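Local structure of putative primosome component (Streptococcus pyogenes serotype M3, 2QGZ) at residues Asp125-Ala139 against Leu288-Arg300. The protein is a putative primosome component of the DnaI family, a P-loop ATPase relative that probably loads the replicative helicase onto DNA. Numbering follows the deposited sequence.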
# COMPACT_ATOMS: atom_id res chain seq x y z
N ASP A 125 -11.49 -3.33 -13.45
CA ASP A 125 -11.37 -1.89 -13.71
C ASP A 125 -9.93 -1.48 -14.02
O ASP A 125 -9.69 -0.33 -14.36
CB ASP A 125 -11.85 -1.06 -12.51
CG ASP A 125 -13.33 -1.27 -12.20
OD1 ASP A 125 -14.17 -1.19 -13.13
OD2 ASP A 125 -13.64 -1.51 -11.01
N ILE A 126 -9.00 -2.41 -13.87
CA ILE A 126 -7.58 -2.12 -14.11
C ILE A 126 -7.14 -2.38 -15.55
O ILE A 126 -7.34 -3.46 -16.09
CB ILE A 126 -6.68 -2.97 -13.17
CG1 ILE A 126 -7.08 -2.75 -11.71
CG2 ILE A 126 -5.23 -2.63 -13.39
CD1 ILE A 126 -7.19 -1.29 -11.29
N ASP A 127 -6.52 -1.38 -16.17
CA ASP A 127 -6.05 -1.54 -17.54
C ASP A 127 -4.70 -2.25 -17.55
O ASP A 127 -3.78 -1.86 -16.82
CB ASP A 127 -5.89 -0.18 -18.25
CG ASP A 127 -7.23 0.44 -18.66
OD1 ASP A 127 -8.11 -0.29 -19.15
OD2 ASP A 127 -7.38 1.67 -18.52
N VAL A 128 -4.61 -3.30 -18.36
CA VAL A 128 -3.38 -4.07 -18.50
C VAL A 128 -3.03 -3.96 -19.99
O VAL A 128 -3.16 -4.92 -20.74
CB VAL A 128 -3.59 -5.55 -18.11
CG1 VAL A 128 -2.25 -6.26 -18.04
CG2 VAL A 128 -4.31 -5.65 -16.77
N ASN A 129 -2.57 -2.78 -20.38
CA ASN A 129 -2.22 -2.50 -21.76
C ASN A 129 -0.77 -2.03 -21.94
O ASN A 129 -0.46 -1.29 -22.88
CB ASN A 129 -3.20 -1.44 -22.30
CG ASN A 129 -3.31 -0.24 -21.37
OD1 ASN A 129 -4.14 0.67 -21.58
ND2 ASN A 129 -2.49 -0.22 -20.32
N ASN A 130 0.10 -2.46 -21.04
CA ASN A 130 1.53 -2.11 -21.05
C ASN A 130 2.32 -3.32 -20.61
O ASN A 130 1.77 -4.26 -20.04
CB ASN A 130 1.85 -1.03 -20.00
CG ASN A 130 1.55 0.35 -20.48
OD1 ASN A 130 1.63 1.31 -19.71
ND2 ASN A 130 1.21 0.48 -21.76
N ALA A 131 3.62 -3.27 -20.85
CA ALA A 131 4.49 -4.33 -20.41
C ALA A 131 4.60 -4.15 -18.89
O ALA A 131 4.58 -5.13 -18.15
CB ALA A 131 5.85 -4.21 -21.07
N SER A 132 4.69 -2.90 -18.43
CA SER A 132 4.81 -2.63 -17.00
C SER A 132 3.54 -2.99 -16.23
O SER A 132 3.62 -3.49 -15.10
CB SER A 132 5.14 -1.15 -16.75
OG SER A 132 3.96 -0.37 -16.77
N ARG A 133 2.38 -2.72 -16.81
CA ARG A 133 1.12 -3.04 -16.16
C ARG A 133 0.87 -4.54 -16.22
O ARG A 133 0.23 -5.11 -15.34
CB ARG A 133 -0.03 -2.25 -16.80
CG ARG A 133 0.23 -0.74 -16.73
CD ARG A 133 -0.96 0.12 -17.15
NE ARG A 133 -2.03 -0.03 -16.19
CZ ARG A 133 -2.42 0.91 -15.34
NH1 ARG A 133 -1.83 2.10 -15.34
NH2 ARG A 133 -3.39 0.65 -14.48
N MET A 134 1.41 -5.19 -17.24
CA MET A 134 1.28 -6.64 -17.38
C MET A 134 2.05 -7.26 -16.22
O MET A 134 1.58 -8.16 -15.55
CB MET A 134 1.91 -7.09 -18.69
CG MET A 134 1.13 -8.14 -19.46
SD MET A 134 1.90 -8.41 -21.11
CE MET A 134 1.36 -6.94 -22.01
N GLU A 135 3.26 -6.74 -15.99
CA GLU A 135 4.12 -7.21 -14.91
C GLU A 135 3.51 -6.94 -13.53
O GLU A 135 3.39 -7.86 -12.72
CB GLU A 135 5.50 -6.55 -15.01
CG GLU A 135 6.38 -7.09 -16.13
CD GLU A 135 7.67 -6.29 -16.32
OE1 GLU A 135 7.61 -5.16 -16.85
OE2 GLU A 135 8.75 -6.79 -15.94
N ALA A 136 3.11 -5.70 -13.28
CA ALA A 136 2.52 -5.33 -12.00
C ALA A 136 1.22 -6.11 -11.73
O ALA A 136 1.00 -6.59 -10.63
CB ALA A 136 2.26 -3.83 -11.93
N PHE A 137 0.38 -6.23 -12.74
CA PHE A 137 -0.89 -6.95 -12.60
C PHE A 137 -0.59 -8.42 -12.30
O PHE A 137 -1.24 -9.05 -11.47
CB PHE A 137 -1.69 -6.82 -13.89
CG PHE A 137 -3.10 -7.30 -13.77
CD1 PHE A 137 -4.03 -6.56 -13.04
CD2 PHE A 137 -3.51 -8.46 -14.41
CE1 PHE A 137 -5.35 -6.98 -12.96
CE2 PHE A 137 -4.84 -8.88 -14.33
CZ PHE A 137 -5.76 -8.14 -13.61
N SER A 138 0.40 -8.95 -12.99
CA SER A 138 0.83 -10.32 -12.81
C SER A 138 1.23 -10.56 -11.34
O SER A 138 0.85 -11.56 -10.73
CB SER A 138 2.00 -10.61 -13.76
OG SER A 138 2.57 -11.88 -13.54
N ALA A 139 2.00 -9.63 -10.77
CA ALA A 139 2.45 -9.75 -9.38
C ALA A 139 1.29 -9.62 -8.38
O ALA A 139 1.29 -10.28 -7.34
CB ALA A 139 3.51 -8.72 -9.08
N LEU A 288 10.57 -4.98 2.83
CA LEU A 288 9.16 -5.35 2.77
C LEU A 288 8.53 -5.41 1.38
O LEU A 288 7.57 -6.15 1.17
CB LEU A 288 8.34 -4.38 3.63
CG LEU A 288 8.57 -4.43 5.13
CD1 LEU A 288 8.14 -3.12 5.76
CD2 LEU A 288 7.82 -5.60 5.70
N ALA A 289 9.06 -4.64 0.43
CA ALA A 289 8.44 -4.64 -0.90
C ALA A 289 9.38 -4.60 -2.10
O ALA A 289 10.49 -4.07 -2.02
CB ALA A 289 7.45 -3.49 -0.99
N ARG A 290 8.93 -5.16 -3.21
CA ARG A 290 9.71 -5.18 -4.44
C ARG A 290 9.29 -3.99 -5.29
O ARG A 290 8.11 -3.71 -5.44
CB ARG A 290 9.48 -6.50 -5.19
CG ARG A 290 10.09 -7.71 -4.48
CD ARG A 290 11.63 -7.70 -4.59
NE ARG A 290 12.29 -8.63 -3.66
CZ ARG A 290 12.42 -8.43 -2.35
NH1 ARG A 290 11.92 -7.34 -1.79
NH2 ARG A 290 13.04 -9.33 -1.60
N GLU A 291 10.27 -3.28 -5.85
CA GLU A 291 10.03 -2.09 -6.66
C GLU A 291 9.47 -2.41 -8.04
O GLU A 291 9.98 -3.29 -8.72
CB GLU A 291 11.33 -1.32 -6.80
CG GLU A 291 11.21 0.14 -7.15
CD GLU A 291 12.58 0.79 -7.38
OE1 GLU A 291 12.67 2.03 -7.32
OE2 GLU A 291 13.56 0.05 -7.62
N PHE A 292 8.43 -1.68 -8.45
CA PHE A 292 7.81 -1.87 -9.78
C PHE A 292 7.52 -0.50 -10.38
O PHE A 292 6.85 0.32 -9.75
CB PHE A 292 6.48 -2.63 -9.69
CG PHE A 292 6.61 -4.13 -9.66
CD1 PHE A 292 7.08 -4.79 -8.53
CD2 PHE A 292 6.23 -4.88 -10.76
CE1 PHE A 292 7.18 -6.18 -8.50
CE2 PHE A 292 6.32 -6.27 -10.74
CZ PHE A 292 6.79 -6.92 -9.61
N HIS A 293 8.03 -0.25 -11.58
CA HIS A 293 7.77 1.02 -12.24
C HIS A 293 6.50 0.84 -13.06
O HIS A 293 6.41 -0.07 -13.90
CB HIS A 293 8.92 1.42 -13.16
CG HIS A 293 8.82 2.83 -13.67
ND1 HIS A 293 9.62 3.32 -14.68
CD2 HIS A 293 8.01 3.85 -13.31
CE1 HIS A 293 9.32 4.58 -14.91
NE2 HIS A 293 8.34 4.93 -14.09
N LEU A 294 5.51 1.69 -12.81
CA LEU A 294 4.25 1.62 -13.51
C LEU A 294 4.10 2.79 -14.47
O LEU A 294 4.37 3.94 -14.12
CB LEU A 294 3.10 1.63 -12.50
CG LEU A 294 1.74 1.18 -13.04
CD1 LEU A 294 1.78 -0.32 -13.28
CD2 LEU A 294 0.64 1.52 -12.03
N GLU A 295 3.66 2.52 -15.69
CA GLU A 295 3.47 3.57 -16.67
C GLU A 295 2.09 3.48 -17.32
O GLU A 295 1.49 2.40 -17.39
CB GLU A 295 4.55 3.51 -17.76
CG GLU A 295 5.96 3.46 -17.18
CD GLU A 295 7.04 3.66 -18.23
OE1 GLU A 295 7.31 4.83 -18.60
OE2 GLU A 295 7.61 2.64 -18.68
N GLY A 296 1.60 4.62 -17.79
CA GLY A 296 0.31 4.65 -18.45
C GLY A 296 -0.85 4.88 -17.49
O GLY A 296 -0.94 4.25 -16.44
N ALA A 297 -1.74 5.78 -17.87
CA ALA A 297 -2.90 6.08 -17.04
C ALA A 297 -3.93 4.97 -17.19
O ALA A 297 -3.87 4.14 -18.10
CB ALA A 297 -3.52 7.42 -17.47
N ASN A 298 -4.88 4.96 -16.27
CA ASN A 298 -5.95 3.98 -16.26
C ASN A 298 -7.17 4.74 -16.74
O ASN A 298 -7.26 5.94 -16.53
CB ASN A 298 -6.19 3.49 -14.84
CG ASN A 298 -6.85 2.13 -14.80
OD1 ASN A 298 -6.18 1.10 -14.80
ND2 ASN A 298 -8.18 2.12 -14.77
N ARG A 299 -8.12 4.07 -17.38
CA ARG A 299 -9.30 4.78 -17.81
C ARG A 299 -10.19 5.11 -16.61
O ARG A 299 -9.91 4.67 -15.48
CB ARG A 299 -10.09 3.99 -18.87
CG ARG A 299 -10.37 2.52 -18.59
CD ARG A 299 -11.43 2.32 -17.52
NE ARG A 299 -12.14 1.04 -17.65
CZ ARG A 299 -11.57 -0.16 -17.67
NH1 ARG A 299 -10.26 -0.30 -17.58
NH2 ARG A 299 -12.33 -1.25 -17.76
N ARG A 300 -11.22 5.91 -16.88
CA ARG A 300 -12.23 6.38 -15.92
C ARG A 300 -12.17 7.88 -15.67
O ARG A 300 -11.27 8.32 -14.91
CB ARG A 300 -12.16 5.65 -14.60
CG ARG A 300 -12.78 4.28 -14.61
CD ARG A 300 -12.95 3.83 -13.18
NE ARG A 300 -13.76 4.80 -12.46
CZ ARG A 300 -15.03 5.07 -12.76
NH1 ARG A 300 -15.63 4.42 -13.76
NH2 ARG A 300 -15.69 6.01 -12.10
O HOH W 1 -5.39 2.71 -20.37
O HOH W 2 -2.22 2.66 -19.59
O HOH W 3 5.62 -2.71 -13.21
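In this P-loop NTPase fold, the last strand of the parallel sheet, 289-293, passes beside helix 131-146, and the C-terminal tail then runs back along the loop that leads into that helix. Phe292 and Leu294 make the apolar part: Phe292 CZ meets Ala139 CB at 3.8 Å, while CD2 and CE2 lie near Ala136 CA and the carbonyl O of Glu135. Leu294, its CG anti to the backbone N (chi1 -164°), rests CD1 against both Ala136 CB and Arg133 CG and reaches Ile163 and Lys165 of the probable Walker A region. At the start of the helix, Ser132 OG accepts the bond from Glu295 N (3.1 Å), and a water donates to both Ser132 O and His293 O. Arg133, bent at chi3, tucks its guanidinium between the loop and the tail. NE donates to Asp127 O at 2.6 Å, NH1 bonds to Ile163 O, and Leu294 CD2 and Ala297 O lie over opposite faces of the group. Farther along, the Asn298 amide serves the loop backbone with both of its ends. OD1 takes an almost straight bond from Asp127 N (2.9 Å, 178°), with the donor tilted from the carbonyl plane, whereas ND2 donates to Asp125 O, each partner lying in the other's plane. A second bond from ND2, to Arg299 O, helps to fix the amide's rotation. The Asp127 carboxylate divides its oxygens between two groups of Arg299: OD2 accepts the backbone N at 2.8 Å, and OD1 forms a salt bridge with NH1 at 2.7 Å, the carboxylate and guanidinium planes only 19° apart.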